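Local atomic coordinates of staphylococcal enterotoxin-like toxin (Staphylococcus aureus, PDB entry 4DXF), a protein that probably binds sialylated or related host glycans, as a carbohydrate-binding member of the staphylococcal superantigen-like family of secreted toxins. Residues N153-V165 against G171-Q183. Sequence-based numbering, arbitrary orientation.
Sequences NNLYGNVGSGKIV and GGKYTFELHKKLQ
With CG set opposite its carbonyl carbon (chi1 -57°), Leu178 sends its two methyls against 153-165, CD1 to Leu155 and CD2 to Ile164; Tyr156, turned the same way about its first torsion (chi1 -52°), reaches back with its hydroxyl to the Leu178 carbonyl. Tyr156 OH donates to Leu178 O at 2.6 Å, in the carbonyl plane on a lone pair, and that oxygen also lies at the ring edge. The CG of Leu155 covers one face of the ring. Leu178 CD1 meets Leu155 CD1 at 4.0 Å, while CD2 packs 3.7 Å from Ile164 CD1, the two side chains crossing at about a right angle. Ile164 also leans on its cross-strand partner, CG2 resting 3.9 Å from Phe176 CD2 at an oblique slant. Ile164 and Phe176 form an antiparallel hydrogen-bonded pair, their backbone N and O atoms bonded both ways. Past it, Leu178 N bonds Gly162 O at 2.8 Å, nearly straight at hydrogen but from above the carbonyl plane, just where 173-177 gives way to the type I turn 177-180 and 162-165 begins after the loop 158-161. Water 1 bridges the start of strand 162-165 and the turn 177-180, accepting from Gly162 N and His179 N and lying 2.6 Å from His179 ND1, in the imidazole plane. On the sheet face opposite Ile164 and Phe176, Val165 and Thr175 lie side by side, and Val165 CG1 touches Lys173 CD at 3.7 Å. The contact is a beta hairpin of the beta-grasp domain: 173-177 forms one margin of its five-stranded sheet, and 162-168 pairs on its other side with 196-203. Ile164 and Leu178 touch Val201 and Ile203 of that strand, Phe176 touches Asp142 of helix 138-153, and Arg146 of the same helix bonds both Tyr156 OH and Lys180 O, tying the two turns to the helix.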
# COMPACT_ATOMS: atom_id res chain seq x y z
N ASN A 153 -15.03 -8.56 4.89
CA ASN A 153 -16.23 -7.77 4.45
C ASN A 153 -16.66 -8.14 3.07
O ASN A 153 -17.52 -7.48 2.44
CB ASN A 153 -15.97 -6.25 4.52
CG ASN A 153 -15.54 -5.82 5.87
OD1 ASN A 153 -14.34 -5.70 6.16
ND2 ASN A 153 -16.49 -5.65 6.76
N ASN A 154 -16.01 -9.16 2.57
CA ASN A 154 -16.25 -9.72 1.26
C ASN A 154 -16.07 -8.77 0.08
O ASN A 154 -16.70 -8.91 -0.99
CB ASN A 154 -17.62 -10.47 1.19
CG ASN A 154 -17.67 -11.48 0.06
OD1 ASN A 154 -16.63 -12.10 -0.29
ND2 ASN A 154 -18.86 -11.65 -0.55
N LEU A 155 -15.13 -7.81 0.23
CA LEU A 155 -14.84 -6.99 -0.91
C LEU A 155 -14.35 -7.85 -2.04
O LEU A 155 -13.60 -8.82 -1.87
CB LEU A 155 -13.78 -5.91 -0.60
CG LEU A 155 -13.42 -5.01 -1.80
CD1 LEU A 155 -14.41 -3.93 -2.04
CD2 LEU A 155 -12.06 -4.38 -1.29
N TYR A 156 -14.81 -7.48 -3.21
CA TYR A 156 -14.53 -8.20 -4.46
C TYR A 156 -15.19 -9.57 -4.50
O TYR A 156 -14.77 -10.42 -5.28
CB TYR A 156 -13.05 -8.25 -4.85
CG TYR A 156 -12.40 -6.89 -4.87
CD1 TYR A 156 -13.02 -5.78 -5.48
CD2 TYR A 156 -11.14 -6.69 -4.26
CE1 TYR A 156 -12.42 -4.50 -5.50
CE2 TYR A 156 -10.53 -5.44 -4.27
CZ TYR A 156 -11.16 -4.33 -4.84
OH TYR A 156 -10.65 -3.01 -4.88
N GLY A 157 -16.23 -9.73 -3.68
CA GLY A 157 -17.02 -10.96 -3.65
C GLY A 157 -18.27 -10.67 -4.46
O GLY A 157 -18.24 -10.80 -5.68
N ASN A 158 -19.30 -10.20 -3.75
CA ASN A 158 -20.60 -9.72 -4.22
C ASN A 158 -20.49 -8.32 -4.84
O ASN A 158 -21.08 -8.05 -5.90
CB ASN A 158 -21.58 -9.66 -3.01
CG ASN A 158 -20.88 -9.03 -1.68
OD1 ASN A 158 -19.71 -8.58 -1.72
ND2 ASN A 158 -21.61 -9.00 -0.54
N VAL A 159 -19.70 -7.44 -4.21
CA VAL A 159 -19.59 -6.03 -4.64
C VAL A 159 -18.10 -5.60 -4.64
O VAL A 159 -17.30 -6.14 -3.85
CB VAL A 159 -20.40 -5.01 -3.78
CG1 VAL A 159 -21.94 -5.04 -4.11
CG2 VAL A 159 -20.15 -5.19 -2.28
N GLY A 160 -17.75 -4.67 -5.52
CA GLY A 160 -16.30 -4.33 -5.73
C GLY A 160 -16.01 -2.90 -6.16
O GLY A 160 -15.08 -2.69 -6.90
N SER A 161 -16.80 -1.95 -5.67
CA SER A 161 -16.65 -0.55 -5.98
C SER A 161 -16.79 0.25 -4.68
O SER A 161 -17.18 -0.33 -3.65
CB SER A 161 -17.71 -0.12 -7.03
OG SER A 161 -17.60 1.27 -7.24
N GLY A 162 -16.42 1.54 -4.73
CA GLY A 162 -16.57 2.48 -3.61
C GLY A 162 -15.16 3.03 -3.32
O GLY A 162 -14.36 3.17 -4.24
N LYS A 163 -14.92 3.32 -2.07
CA LYS A 163 -13.64 4.04 -1.74
C LYS A 163 -13.19 3.84 -0.31
O LYS A 163 -13.99 3.64 0.60
CB LYS A 163 -13.78 5.52 -2.04
CG LYS A 163 -14.77 6.23 -1.17
CD LYS A 163 -15.06 7.66 -1.71
CE LYS A 163 -15.95 8.46 -0.74
NZ LYS A 163 -17.15 7.74 -0.22
N ILE A 164 -11.85 3.92 -0.14
CA ILE A 164 -11.32 4.10 1.18
C ILE A 164 -10.79 5.57 1.32
O ILE A 164 -10.15 6.11 0.37
CB ILE A 164 -10.13 3.19 1.34
CG1 ILE A 164 -10.51 1.69 1.37
CG2 ILE A 164 -9.33 3.62 2.62
CD1 ILE A 164 -9.33 0.91 0.82
N VAL A 165 -11.09 6.22 2.44
CA VAL A 165 -10.63 7.57 2.68
C VAL A 165 -9.89 7.62 4.02
O VAL A 165 -10.44 7.27 5.10
CB VAL A 165 -11.79 8.66 2.65
CG1 VAL A 165 -11.27 10.16 2.88
CG2 VAL A 165 -12.70 8.51 1.39
N GLY A 171 -6.48 17.82 9.34
CA GLY A 171 -7.58 18.19 8.44
C GLY A 171 -7.59 17.68 7.01
O GLY A 171 -8.63 17.71 6.36
N GLY A 172 -6.46 17.21 6.48
CA GLY A 172 -6.43 16.70 5.08
C GLY A 172 -6.97 15.26 4.91
O GLY A 172 -7.46 14.67 5.88
N LYS A 173 -6.91 14.72 3.70
CA LYS A 173 -7.41 13.37 3.41
C LYS A 173 -6.77 12.76 2.15
O LYS A 173 -6.33 13.50 1.29
CB LYS A 173 -8.96 13.37 3.31
CG LYS A 173 -9.51 13.56 1.90
CD LYS A 173 -11.05 13.73 1.95
CE LYS A 173 -11.49 14.89 1.06
NZ LYS A 173 -11.07 14.59 -0.32
N TYR A 174 -6.71 11.42 2.06
CA TYR A 174 -6.32 10.65 0.85
C TYR A 174 -7.36 9.60 0.52
O TYR A 174 -7.87 8.94 1.45
CB TYR A 174 -5.05 9.84 1.12
CG TYR A 174 -3.94 10.79 1.50
CD1 TYR A 174 -3.74 11.19 2.83
CD2 TYR A 174 -3.15 11.32 0.51
CE1 TYR A 174 -2.70 12.14 3.14
CE2 TYR A 174 -2.15 12.21 0.80
CZ TYR A 174 -1.95 12.62 2.08
OH TYR A 174 -0.92 13.53 2.26
N THR A 175 -7.58 9.39 -0.77
CA THR A 175 -8.69 8.52 -1.26
C THR A 175 -8.22 7.45 -2.21
O THR A 175 -7.46 7.71 -3.19
CB THR A 175 -9.84 9.42 -1.90
OG1 THR A 175 -10.30 10.31 -0.89
CG2 THR A 175 -10.99 8.52 -2.39
N PHE A 176 -8.74 6.23 -2.03
CA PHE A 176 -8.42 5.11 -2.91
C PHE A 176 -9.75 4.56 -3.46
O PHE A 176 -10.55 4.06 -2.71
CB PHE A 176 -7.77 3.96 -2.15
CG PHE A 176 -6.61 4.37 -1.26
CD1 PHE A 176 -5.66 5.25 -1.72
CD2 PHE A 176 -6.49 3.80 0.02
CE1 PHE A 176 -4.56 5.60 -0.86
CE2 PHE A 176 -5.44 4.14 0.87
CZ PHE A 176 -4.47 5.04 0.46
N GLU A 177 -9.99 4.75 -4.75
CA GLU A 177 -11.20 4.16 -5.43
C GLU A 177 -11.02 2.69 -5.57
O GLU A 177 -10.01 2.21 -6.05
CB GLU A 177 -11.39 4.84 -6.83
CG GLU A 177 -11.59 6.33 -6.70
CD GLU A 177 -12.97 6.75 -6.11
OE1 GLU A 177 -13.95 5.96 -6.10
OE2 GLU A 177 -13.11 7.89 -5.64
N LEU A 178 -11.99 1.93 -5.06
CA LEU A 178 -11.90 0.48 -5.03
C LEU A 178 -12.15 -0.22 -6.38
O LEU A 178 -11.82 -1.35 -6.51
CB LEU A 178 -12.86 -0.07 -3.93
CG LEU A 178 -12.60 0.50 -2.53
CD1 LEU A 178 -13.73 -0.02 -1.69
CD2 LEU A 178 -11.28 -0.11 -2.12
N HIS A 179 -12.69 0.46 -7.39
CA HIS A 179 -12.92 -0.26 -8.67
C HIS A 179 -11.66 -0.43 -9.51
O HIS A 179 -11.70 -1.07 -10.58
CB HIS A 179 -13.99 0.51 -9.52
CG HIS A 179 -13.53 1.84 -10.03
ND1 HIS A 179 -13.73 3.00 -9.33
CD2 HIS A 179 -12.86 2.18 -11.16
CE1 HIS A 179 -13.19 4.01 -10.00
NE2 HIS A 179 -12.68 3.53 -11.12
N LYS A 180 -10.53 0.17 -9.09
CA LYS A 180 -9.31 0.08 -9.90
C LYS A 180 -8.13 -0.19 -8.96
O LYS A 180 -8.26 0.08 -7.79
CB LYS A 180 -9.06 1.38 -10.72
CG LYS A 180 -9.02 2.71 -9.96
CD LYS A 180 -8.70 3.84 -10.99
CE LYS A 180 -8.56 5.18 -10.28
NZ LYS A 180 -8.18 6.32 -11.22
N LYS A 181 -7.08 -0.83 -9.45
CA LYS A 181 -5.84 -0.97 -8.58
C LYS A 181 -5.30 0.45 -8.25
O LYS A 181 -5.51 1.45 -9.02
CB LYS A 181 -4.82 -1.84 -9.30
CG LYS A 181 -3.48 -1.98 -8.64
CD LYS A 181 -2.44 -2.20 -9.70
CE LYS A 181 -1.81 -3.52 -9.61
NZ LYS A 181 -0.49 -3.49 -10.33
N LEU A 182 -4.63 0.64 -7.08
CA LEU A 182 -4.09 1.95 -6.77
C LEU A 182 -3.13 2.28 -7.91
O LEU A 182 -2.42 1.40 -8.37
CB LEU A 182 -3.26 1.93 -5.46
CG LEU A 182 -2.50 3.19 -5.06
CD1 LEU A 182 -3.55 4.24 -4.84
CD2 LEU A 182 -1.83 2.86 -3.74
N GLN A 183 -3.16 3.53 -8.36
CA GLN A 183 -2.27 3.99 -9.46
C GLN A 183 -0.80 3.83 -9.01
O GLN A 183 -0.48 4.21 -7.89
CB GLN A 183 -2.57 5.45 -9.74
CG GLN A 183 -3.99 5.68 -10.29
CD GLN A 183 -4.02 6.35 -11.68
OE1 GLN A 183 -3.12 7.13 -12.04
NE2 GLN A 183 -5.07 6.05 -12.47
O HOH W 1 -14.84 2.80 -7.00